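Local coordinates for N-acetylmuramoyl-L-alanine amidase (Clostridium intestinale URNW, PDB 6SRT), which probably cleaves the amide bond between N-acetylmuramic acid and L-alanine in bacterial peptidoglycan, as a zinc-dependent endolysin of the amidase 2 family, at residues N42-H47 with R102-A107; L35-N40 with E89-S94; I77-T82 with P119-S124; V50-T55 with A107-F112. All blocks are in the same frame, centred on the assembly; numbering follows the deposited sequence. Where two conformers were deposited one is given.

Interaction 1 (N42-H47 with R102-A107); sequences NMIVYH and RAFGIA. With ZN (zinc ion), chain B.
Asn42 and Arg102 meet through backbone and side chain where this strand pair begins. The backbone N of Asn42 donates to Arg102 O, while Arg102 NE reaches Asn42 OD1 at 2.7 Å, in the carbonyl plane and on a lone pair. The amide and guanidinium planes stand 66° apart, and NH2 adds a weak bond to the same oxygen; a water accepts from NH2 and lies 2.9 Å from Asn42 O. In one deposited conformer of each, Met43 CE rests over a guanidinium face, 3.8 Å from Arg102 CZ. Beyond this corner the ladder is regular: Phe104 N binds Met43 O, Val45 N binds Phe104 O at 2.8 Å, Ile106 N binds Val45 O, and His47 N binds Ile106 O. These are neighbouring parallel strands amid the mixed sheet of the amidase 2 (PGRP-like) fold. On the side facing helix 119-136, Ile44 CG2 packs on Ile106 CD1 at 3.6 Å, and Tyr46 OH bonds Ser129. On the other, His47 coordinates zinc through ND1 at 2.1 Å, together with His144 and Cys152. His95 is hydrogen-bonded to His47 NE2, so both ring nitrogens are held, fixing the imidazole's rotation; a second water donates to His47 O and Ile106 O.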
# COMPACT_ATOMS: atom_id res chain seq x y z
N ASN A 42 0.46 10.23 -8.57
CA ASN A 42 -0.48 10.08 -9.67
C ASN A 42 -0.77 8.62 -9.95
O ASN A 42 -1.35 8.29 -11.01
CB ASN A 42 -0.07 10.87 -10.88
CG ASN A 42 1.21 10.35 -11.50
OD1 ASN A 42 1.73 9.30 -11.15
ND2 ASN A 42 1.74 11.10 -12.46
N MET A 43 -0.43 7.72 -9.02
CA MET A 43 -0.49 6.24 -9.19
C MET A 43 -0.74 5.67 -7.81
O MET A 43 -0.30 6.24 -6.79
CB MET A 43 0.83 5.73 -9.79
CG MET A 43 0.80 4.30 -10.16
SD MET A 43 2.49 3.78 -10.57
CE MET A 43 2.61 4.57 -12.17
N ILE A 44 -1.45 4.52 -7.77
CA ILE A 44 -1.51 3.65 -6.60
C ILE A 44 -0.95 2.29 -7.03
O ILE A 44 -1.33 1.78 -8.07
CB ILE A 44 -2.94 3.50 -6.08
CG1 ILE A 44 -3.48 4.80 -5.56
CG2 ILE A 44 -3.06 2.37 -5.08
CD1 ILE A 44 -4.95 4.82 -5.40
N VAL A 45 -0.03 1.78 -6.23
CA VAL A 45 0.63 0.47 -6.46
C VAL A 45 0.28 -0.48 -5.31
O VAL A 45 0.47 -0.14 -4.12
CB VAL A 45 2.14 0.58 -6.60
CG1 VAL A 45 2.78 -0.78 -6.81
CG2 VAL A 45 2.54 1.50 -7.74
N TYR A 46 -0.24 -1.67 -5.69
CA TYR A 46 -0.64 -2.69 -4.72
C TYR A 46 0.47 -3.73 -4.53
O TYR A 46 1.10 -4.20 -5.48
CB TYR A 46 -1.91 -3.43 -5.17
CG TYR A 46 -3.11 -2.51 -5.33
CD1 TYR A 46 -3.78 -2.10 -4.21
CD2 TYR A 46 -3.56 -2.06 -6.54
CE1 TYR A 46 -4.86 -1.22 -4.26
CE2 TYR A 46 -4.65 -1.25 -6.63
CZ TYR A 46 -5.29 -0.79 -5.49
OH TYR A 46 -6.32 0.10 -5.69
N HIS A 47 0.65 -4.08 -3.25
CA HIS A 47 1.68 -5.03 -2.77
C HIS A 47 1.07 -6.10 -1.89
O HIS A 47 0.04 -5.88 -1.28
CB HIS A 47 2.71 -4.29 -1.96
CG HIS A 47 3.45 -3.23 -2.70
ND1 HIS A 47 4.61 -3.53 -3.38
CD2 HIS A 47 3.22 -1.91 -2.83
CE1 HIS A 47 5.08 -2.41 -3.91
NE2 HIS A 47 4.22 -1.41 -3.63
N ARG A 102 5.97 9.23 -7.25
CA ARG A 102 4.66 9.41 -7.91
C ARG A 102 3.61 8.37 -7.47
O ARG A 102 2.50 8.42 -8.02
CB ARG A 102 4.81 9.43 -9.44
CG ARG A 102 5.17 8.07 -10.01
CD ARG A 102 5.25 8.12 -11.51
NE ARG A 102 3.99 8.19 -12.22
CZ ARG A 102 3.85 7.93 -13.51
NH1 ARG A 102 4.90 7.63 -14.23
NH2 ARG A 102 2.66 7.98 -14.08
N ALA A 103 3.93 7.46 -6.56
CA ALA A 103 3.02 6.35 -6.27
C ALA A 103 2.77 6.17 -4.79
O ALA A 103 3.73 5.99 -4.02
CB ALA A 103 3.57 5.07 -6.86
N PHE A 104 1.51 6.10 -4.42
CA PHE A 104 1.14 5.46 -3.14
C PHE A 104 1.37 3.99 -3.18
O PHE A 104 1.15 3.33 -4.21
CB PHE A 104 -0.33 5.71 -2.83
CG PHE A 104 -0.65 7.12 -2.41
CD1 PHE A 104 -0.20 7.57 -1.17
CD2 PHE A 104 -1.44 7.93 -3.22
CE1 PHE A 104 -0.46 8.88 -0.78
CE2 PHE A 104 -1.73 9.22 -2.78
CZ PHE A 104 -1.23 9.69 -1.58
N GLY A 105 1.86 3.47 -2.08
CA GLY A 105 2.05 2.02 -1.93
C GLY A 105 1.12 1.48 -0.87
O GLY A 105 1.13 1.92 0.29
N ILE A 106 0.26 0.51 -1.24
CA ILE A 106 -0.72 -0.14 -0.34
C ILE A 106 -0.37 -1.60 -0.27
O ILE A 106 -0.47 -2.29 -1.29
CB ILE A 106 -2.14 0.05 -0.82
CG1 ILE A 106 -2.54 1.53 -0.97
CG2 ILE A 106 -3.10 -0.68 0.13
CD1 ILE A 106 -3.88 1.76 -1.59
N ALA A 107 0.04 -2.06 0.90
CA ALA A 107 0.36 -3.46 1.12
C ALA A 107 -0.78 -4.14 1.84
O ALA A 107 -1.35 -3.57 2.77
CB ALA A 107 1.61 -3.60 1.93
ZN ZN B . 5.50 -5.34 -3.78
O HOH W 1 0.10 7.64 -13.41
O HOH W 2 -2.40 -4.44 -1.48

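Interaction 2 (L35-N40 with E89-S94); sequences LSYNFN and ENAVGS
Ser36 and Val92 share the one direct hydrogen bond between these two loops, Val92 N to Ser36 O at 2.8 Å, with the donor nearly in line with the carbonyl. The first loop turns sharply here through an ST turn, in which Ser36 OG accepts from Asn38 N, overlapping an inverse gamma turn centred on Asn38. Both loops belong to the amidase domain, and they meet near the beginning of the paired strands 43-48 and 103-108. The tight part is built round Phe39. With CG anti to the backbone N (chi1 180°), its ring lies against the backbone of 89-92, and Ala91 O sits over the centre of one face, 3.5 Å above the plane. Glu89 O approaches the ring edge, 3.4 Å from Phe39 CE2. His74, which stacks on Phe39, also donates to Ala91 O, while Phe104 meets Phe39 edge-to-face. Val92 CG2 fills the bend of the first loop against Phe39 CB and Asn38 O.

The outer side is looser. Ala91 CB lies over one face of the exposed Tyr37 ring, 4.2 Å from its centroid, and the Asn90 amide stands at the ring edge, its plane turned 75° from that of the ring. Water takes over elsewhere: one molecule accepts from Ser36 N and donates to Val92 O, and another lies 2.8 Å from both Phe39 O and Asn90 O.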
# COMPACT_ATOMS: atom_id res chain seq x y z
N LEU A 35 12.95 11.84 5.68
CA LEU A 35 11.88 11.67 4.68
C LEU A 35 11.91 12.83 3.71
O LEU A 35 12.09 13.97 4.08
CB LEU A 35 10.51 11.57 5.36
CG LEU A 35 10.30 10.34 6.21
CD1 LEU A 35 8.93 10.40 6.84
CD2 LEU A 35 10.51 9.05 5.48
N SER A 36 11.69 12.49 2.45
CA SER A 36 11.44 13.51 1.43
C SER A 36 9.92 13.70 1.28
O SER A 36 9.21 12.68 1.15
CB SER A 36 12.04 13.09 0.12
OG SER A 36 11.66 14.01 -0.91
N TYR A 37 9.58 14.94 1.11
CA TYR A 37 8.19 15.38 0.88
C TYR A 37 8.03 15.87 -0.53
O TYR A 37 6.94 16.42 -0.86
CB TYR A 37 7.69 16.33 2.00
CG TYR A 37 7.64 15.66 3.35
CD1 TYR A 37 8.80 15.41 4.07
CD2 TYR A 37 6.44 15.21 3.88
CE1 TYR A 37 8.75 14.84 5.34
CE2 TYR A 37 6.37 14.64 5.12
CZ TYR A 37 7.52 14.44 5.85
OH TYR A 37 7.41 13.84 7.09
N ASN A 38 9.01 15.61 -1.38
CA ASN A 38 8.90 15.90 -2.83
C ASN A 38 8.16 14.73 -3.48
O ASN A 38 8.73 13.99 -4.24
CB ASN A 38 10.23 16.19 -3.48
CG ASN A 38 10.84 17.52 -3.08
OD1 ASN A 38 10.18 18.46 -2.57
ND2 ASN A 38 12.12 17.61 -3.30
N PHE A 39 6.89 14.60 -3.10
CA PHE A 39 6.03 13.47 -3.47
C PHE A 39 4.81 14.04 -4.18
O PHE A 39 4.20 14.92 -3.65
CB PHE A 39 5.62 12.77 -2.18
CG PHE A 39 4.72 11.57 -2.33
CD1 PHE A 39 5.06 10.47 -3.07
CD2 PHE A 39 3.49 11.55 -1.67
CE1 PHE A 39 4.22 9.38 -3.17
CE2 PHE A 39 2.69 10.43 -1.71
CZ PHE A 39 3.02 9.35 -2.49
N ASN A 40 4.57 13.55 -5.39
CA ASN A 40 3.48 14.10 -6.23
C ASN A 40 2.74 12.90 -6.80
O ASN A 40 2.95 12.52 -7.95
CB ASN A 40 4.06 15.03 -7.30
CG ASN A 40 4.66 16.28 -6.69
OD1 ASN A 40 3.93 17.29 -6.53
ND2 ASN A 40 5.91 16.20 -6.39
N GLU A 89 1.37 10.46 4.46
CA GLU A 89 0.58 10.51 3.21
C GLU A 89 1.21 11.45 2.21
O GLU A 89 0.93 11.32 1.00
CB GLU A 89 -0.85 10.86 3.50
CG GLU A 89 -1.81 10.38 2.43
CD GLU A 89 -3.24 10.68 2.84
OE1 GLU A 89 -3.78 9.96 3.71
OE2 GLU A 89 -3.84 11.66 2.29
N ASN A 90 2.01 12.42 2.68
CA ASN A 90 2.68 13.42 1.84
C ASN A 90 4.17 13.16 1.65
O ASN A 90 4.87 14.04 1.09
CB ASN A 90 2.43 14.84 2.34
CG ASN A 90 2.85 15.08 3.77
OD1 ASN A 90 3.00 14.15 4.56
ND2 ASN A 90 2.96 16.38 4.10
N ALA A 91 4.66 12.01 2.10
CA ALA A 91 6.08 11.68 1.97
C ALA A 91 6.29 10.63 0.89
O ALA A 91 5.50 9.73 0.69
CB ALA A 91 6.63 11.14 3.29
N VAL A 92 7.48 10.71 0.25
CA VAL A 92 7.93 9.66 -0.65
C VAL A 92 8.11 8.36 0.17
O VAL A 92 8.76 8.36 1.23
CB VAL A 92 9.24 10.06 -1.36
CG1 VAL A 92 9.70 8.94 -2.30
CG2 VAL A 92 9.11 11.37 -2.11
N GLY A 93 7.62 7.23 -0.36
CA GLY A 93 7.77 5.90 0.26
C GLY A 93 8.96 5.16 -0.30
O GLY A 93 9.79 5.72 -1.08
N SER A 94 9.03 3.90 0.08
CA SER A 94 10.06 2.97 -0.35
C SER A 94 9.42 1.63 -0.67
O SER A 94 9.54 0.66 0.11
CB SER A 94 11.12 2.76 0.77
OG SER A 94 11.73 3.98 1.16
O HOH W 3 11.20 9.67 1.80
O HOH W 4 3.77 15.59 -0.97

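Interaction 3 (I77-T82 with P119-S124); sequences IRKDGT and PQQMTS
A type I beta turn from Arg78 to Gly81, closed by Gly81 N on Arg78 O, brings Gly81 CA to 4.4 Å from Gln120 CA in the first turn of helix 119-136. Two helix side chains grip carbonyls in and just before the turn. Ser124 OG donates to Gly81 O at 2.6 Å, in the carbonyl plane and on a lone pair. Gln121 NE2 donates to Ile77 O at 3.2 Å, less ideally, the donor lying 39° out of the carbonyl plane; the same nitrogen also serves Glu109 O. The extended Gln121 chain runs past the turn with CG 3.2 Å from Arg78 O, and a water donating to its OE1 accepts from Lys79 NZ, which also bonds Asn52 OD1 and is salt-bridged to Glu115. Next to Gly81, which has no side chain, Gln120 CB packs 3.4 Å from Asp80 O. Deeper in, Ile77 CG2 leans on Ser124 CB and the methylene CG of Gln121. Asp80 OD1 takes both Thr82 N and Thr82 OG1 from the same face of its carboxylate. Arg78 N bonds Thr82 O across the base, so 77-82 forms the tip of a beta hairpin, with an Asx turn at Asp80, linking antiparallel strands 75-77 and 83-85 beside the long helix.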
# COMPACT_ATOMS: atom_id res chain seq x y z
N ILE A 77 -2.69 -3.11 5.18
CA ILE A 77 -4.03 -3.64 5.47
C ILE A 77 -3.85 -5.04 5.99
O ILE A 77 -3.49 -5.98 5.21
CB ILE A 77 -4.96 -3.57 4.27
CG1 ILE A 77 -4.97 -2.15 3.68
CG2 ILE A 77 -6.33 -4.02 4.70
CD1 ILE A 77 -5.85 -2.00 2.51
N ARG A 78 -4.16 -5.30 7.25
CA ARG A 78 -4.06 -6.64 7.87
C ARG A 78 -5.29 -7.47 7.52
O ARG A 78 -6.29 -6.98 6.96
CB ARG A 78 -3.79 -6.48 9.36
CG ARG A 78 -2.38 -5.95 9.60
CD ARG A 78 -1.86 -6.33 10.98
NE ARG A 78 -1.60 -7.74 11.03
CZ ARG A 78 -0.99 -8.38 12.02
NH1 ARG A 78 -0.73 -7.75 13.15
NH2 ARG A 78 -0.81 -9.67 11.93
N LYS A 79 -5.19 -8.76 7.82
CA LYS A 79 -6.24 -9.73 7.43
C LYS A 79 -7.60 -9.36 7.98
O LYS A 79 -8.60 -9.65 7.28
CB LYS A 79 -5.82 -11.15 7.85
CG LYS A 79 -4.77 -11.74 6.86
CD LYS A 79 -4.62 -13.14 7.01
CE LYS A 79 -3.60 -13.87 6.22
NZ LYS A 79 -3.30 -13.47 4.85
N ASP A 80 -7.66 -8.74 9.14
CA ASP A 80 -8.97 -8.32 9.68
C ASP A 80 -9.51 -7.05 9.06
O ASP A 80 -10.55 -6.59 9.50
CB ASP A 80 -8.90 -8.29 11.21
CG ASP A 80 -8.02 -7.19 11.75
OD1 ASP A 80 -7.49 -6.39 10.94
OD2 ASP A 80 -8.03 -7.07 12.99
N GLY A 81 -8.83 -6.47 8.10
CA GLY A 81 -9.25 -5.24 7.40
C GLY A 81 -8.68 -3.99 8.04
O GLY A 81 -8.89 -2.92 7.47
N THR A 82 -7.96 -4.08 9.15
CA THR A 82 -7.43 -2.86 9.78
C THR A 82 -6.43 -2.21 8.84
O THR A 82 -5.52 -2.89 8.35
CB THR A 82 -6.76 -3.17 11.13
OG1 THR A 82 -7.73 -3.83 11.98
CG2 THR A 82 -6.32 -1.87 11.78
N PRO A 119 -12.37 -11.02 2.91
CA PRO A 119 -13.42 -10.05 2.63
C PRO A 119 -13.19 -8.69 3.29
O PRO A 119 -13.47 -7.66 2.66
CB PRO A 119 -14.71 -10.70 3.15
CG PRO A 119 -14.40 -12.18 3.06
CD PRO A 119 -12.93 -12.33 3.39
N GLN A 120 -12.63 -8.71 4.46
CA GLN A 120 -12.34 -7.46 5.18
C GLN A 120 -11.21 -6.68 4.51
O GLN A 120 -11.26 -5.45 4.39
CB GLN A 120 -12.01 -7.68 6.66
CG GLN A 120 -13.11 -8.36 7.42
CD GLN A 120 -12.86 -9.85 7.50
OE1 GLN A 120 -12.51 -10.62 6.56
NE2 GLN A 120 -12.81 -10.27 8.74
N GLN A 121 -10.21 -7.40 4.01
CA GLN A 121 -9.17 -6.74 3.20
C GLN A 121 -9.74 -6.13 1.94
O GLN A 121 -9.39 -5.00 1.59
CB GLN A 121 -8.01 -7.71 2.84
CG GLN A 121 -7.07 -7.97 4.01
CD GLN A 121 -6.01 -9.01 3.71
OE1 GLN A 121 -6.34 -10.07 3.13
NE2 GLN A 121 -4.78 -8.71 4.13
N MET A 122 -10.63 -6.85 1.26
CA MET A 122 -11.24 -6.32 0.03
C MET A 122 -11.99 -5.01 0.37
O MET A 122 -11.87 -4.04 -0.38
CB MET A 122 -12.16 -7.37 -0.59
CG MET A 122 -12.60 -7.03 -1.99
SD MET A 122 -11.25 -7.01 -3.16
CE MET A 122 -12.19 -6.65 -4.64
N THR A 123 -12.82 -5.04 1.40
CA THR A 123 -13.60 -3.85 1.81
C THR A 123 -12.65 -2.68 2.04
O THR A 123 -12.93 -1.57 1.55
CB THR A 123 -14.46 -4.19 3.06
OG1 THR A 123 -15.40 -5.21 2.72
CG2 THR A 123 -15.10 -2.94 3.63
N SER A 124 -11.59 -2.92 2.79
CA SER A 124 -10.62 -1.86 3.12
C SER A 124 -9.89 -1.42 1.84
O SER A 124 -9.63 -0.19 1.65
CB SER A 124 -9.70 -2.28 4.20
OG SER A 124 -10.43 -2.39 5.38
O HOH W 5 -5.57 -12.83 3.31

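Interaction 4 (V50-T55 with A107-F112); sequences VDNNMT and ASEGNF
Val50 N donates to Gly110 O at 2.9 Å, the firmer of two direct hydrogen bonds between these segments, although the donor stands 43° out of the carbonyl plane. The other is weak: Glu109 OE2 accepts from Asn53 N at 3.0 Å. With Asn53 in one of its two deposited conformers, a water donates to both Glu109 OE2 and Asn53 OD1. The contact joins two loops at the C-terminal ends of neighbouring parallel strands, 43-48 and 103-108, the end of the amidase sheet near the zinc site; the first loop leads into helix 56-65, with Thr55 as N-cap.

Glu109 reaches across because its chain is stretched straight from the backbone out to the carboxylate (chi1 -178°). Its two carboxylate oxygens divide the work. While OE2 faces the loop 50-55, OE1 forms a salt bridge with Arg78 and accepts from Lys79 N. Asn52 is held from outside as well, its OD1 by Lys79 NZ and its ND2 by Glu115.

Packing is closest around Gly110, whose carbonyl carbon lies over a face of the Phe112 ring. The Asn52 side chain lies against this glycine, bringing OD1 to 3.2 Å from Gly110 CA and 3.6 Å from Glu109 CG. Further out, the exposed Val50 turns its carbonyl toward Asn111, and Val50 O comes to 3.3 Å from Asn111 CB.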
# COMPACT_ATOMS: atom_id res chain seq x y z
N VAL A 50 4.04 -11.14 1.61
CA VAL A 50 4.53 -12.53 1.58
C VAL A 50 4.40 -13.17 2.96
O VAL A 50 3.67 -14.13 3.10
CB VAL A 50 5.94 -12.69 0.99
CG1 VAL A 50 6.33 -14.15 0.94
CG2 VAL A 50 6.03 -12.06 -0.39
N ASP A 51 5.11 -12.68 3.93
CA ASP A 51 5.00 -13.17 5.29
C ASP A 51 3.71 -12.67 5.93
O ASP A 51 3.27 -11.58 5.71
CB ASP A 51 6.18 -12.69 6.12
CG ASP A 51 7.54 -13.21 5.64
OD1 ASP A 51 7.63 -14.32 5.14
OD2 ASP A 51 8.48 -12.49 5.75
N ASN A 52 3.09 -13.56 6.69
CA ASN A 52 1.93 -13.32 7.55
C ASN A 52 2.35 -13.01 8.99
O ASN A 52 3.49 -13.15 9.33
CB ASN A 52 0.95 -14.47 7.44
CG ASN A 52 0.17 -14.44 6.16
OD1 ASN A 52 -0.53 -13.51 5.89
ND2 ASN A 52 0.30 -15.47 5.35
N ASN A 53 1.42 -12.64 9.87
CA ASN A 53 1.71 -12.40 11.31
C ASN A 53 2.39 -11.06 11.52
O ASN A 53 2.70 -10.89 12.67
CB ASN A 53 2.56 -13.50 11.99
CG ASN A 53 1.69 -14.70 12.28
OD1 ASN A 53 0.54 -14.69 11.87
ND2 ASN A 53 2.22 -15.73 12.92
N MET A 54 2.63 -10.17 10.50
CA MET A 54 3.52 -9.04 10.69
C MET A 54 2.73 -7.83 11.14
O MET A 54 1.74 -7.39 10.54
CB MET A 54 4.40 -8.69 9.52
CG MET A 54 5.49 -9.78 9.34
SD MET A 54 6.68 -9.20 8.16
CE MET A 54 5.58 -8.90 6.85
N THR A 55 3.19 -7.23 12.23
CA THR A 55 2.71 -5.91 12.66
C THR A 55 3.32 -4.87 11.73
O THR A 55 4.35 -5.06 11.11
CB THR A 55 3.12 -5.60 14.09
OG1 THR A 55 4.55 -5.67 14.16
CG2 THR A 55 2.50 -6.60 15.05
N ALA A 107 0.04 -2.06 0.90
CA ALA A 107 0.36 -3.46 1.12
C ALA A 107 -0.78 -4.14 1.84
O ALA A 107 -1.35 -3.57 2.77
CB ALA A 107 1.61 -3.60 1.93
N SER A 108 -1.02 -5.39 1.49
CA SER A 108 -1.98 -6.30 2.13
C SER A 108 -1.23 -7.46 2.71
O SER A 108 -0.38 -8.07 2.06
CB SER A 108 -3.03 -6.74 1.15
OG SER A 108 -3.84 -5.67 0.67
N GLU A 109 -1.57 -7.81 3.94
CA GLU A 109 -0.96 -8.93 4.66
C GLU A 109 -1.30 -10.25 4.00
O GLU A 109 -2.49 -10.65 4.01
CB GLU A 109 -1.49 -8.95 6.08
CG GLU A 109 -0.91 -10.05 6.98
CD GLU A 109 -1.46 -10.10 8.37
OE1 GLU A 109 -2.42 -9.38 8.69
OE2 GLU A 109 -0.85 -10.81 9.18
N GLY A 110 -0.30 -10.99 3.52
CA GLY A 110 -0.53 -12.30 2.89
C GLY A 110 0.46 -12.56 1.80
O GLY A 110 1.21 -11.69 1.37
N ASN A 111 0.44 -13.83 1.38
CA ASN A 111 1.17 -14.29 0.20
C ASN A 111 0.09 -14.71 -0.80
O ASN A 111 -0.41 -15.85 -0.72
CB ASN A 111 2.07 -15.48 0.51
CG ASN A 111 2.72 -16.01 -0.72
OD1 ASN A 111 2.48 -15.53 -1.84
ND2 ASN A 111 3.46 -17.09 -0.58
N PHE A 112 -0.26 -13.82 -1.73
CA PHE A 112 -1.40 -14.12 -2.62
C PHE A 112 -1.02 -15.02 -3.78
O PHE A 112 -1.90 -15.27 -4.60
CB PHE A 112 -2.21 -12.87 -2.97
CG PHE A 112 -2.64 -12.18 -1.71
CD1 PHE A 112 -3.53 -12.73 -0.81
CD2 PHE A 112 -2.10 -10.95 -1.38
CE1 PHE A 112 -3.83 -12.15 0.40
CE2 PHE A 112 -2.38 -10.33 -0.19
CZ PHE A 112 -3.25 -10.92 0.67
O HOH W 6 -1.81 -13.31 10.20

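Interaction 1 is the buried core of the set, a parallel strand pair joined by a ladder of backbone bonds and carrying a zinc ligand. The other three are partly buried, two between loops and one between a turn and a helix, and in them single bonds, waters and side-chain-to-carbonyl links replace the ladder. Interaction 2 adjoins the start of that pair through Phe39 and Phe104. Interaction 4 continues from its other end, sharing Ala107 and strand 103-108. Interaction 3 flanks the same strand, with Ile77 N close to Ala107 O and Ile77 O to Glu109 N. Interactions 2 and 3 lie on opposite sides of the chain's centre, about 25 Å apart between centres.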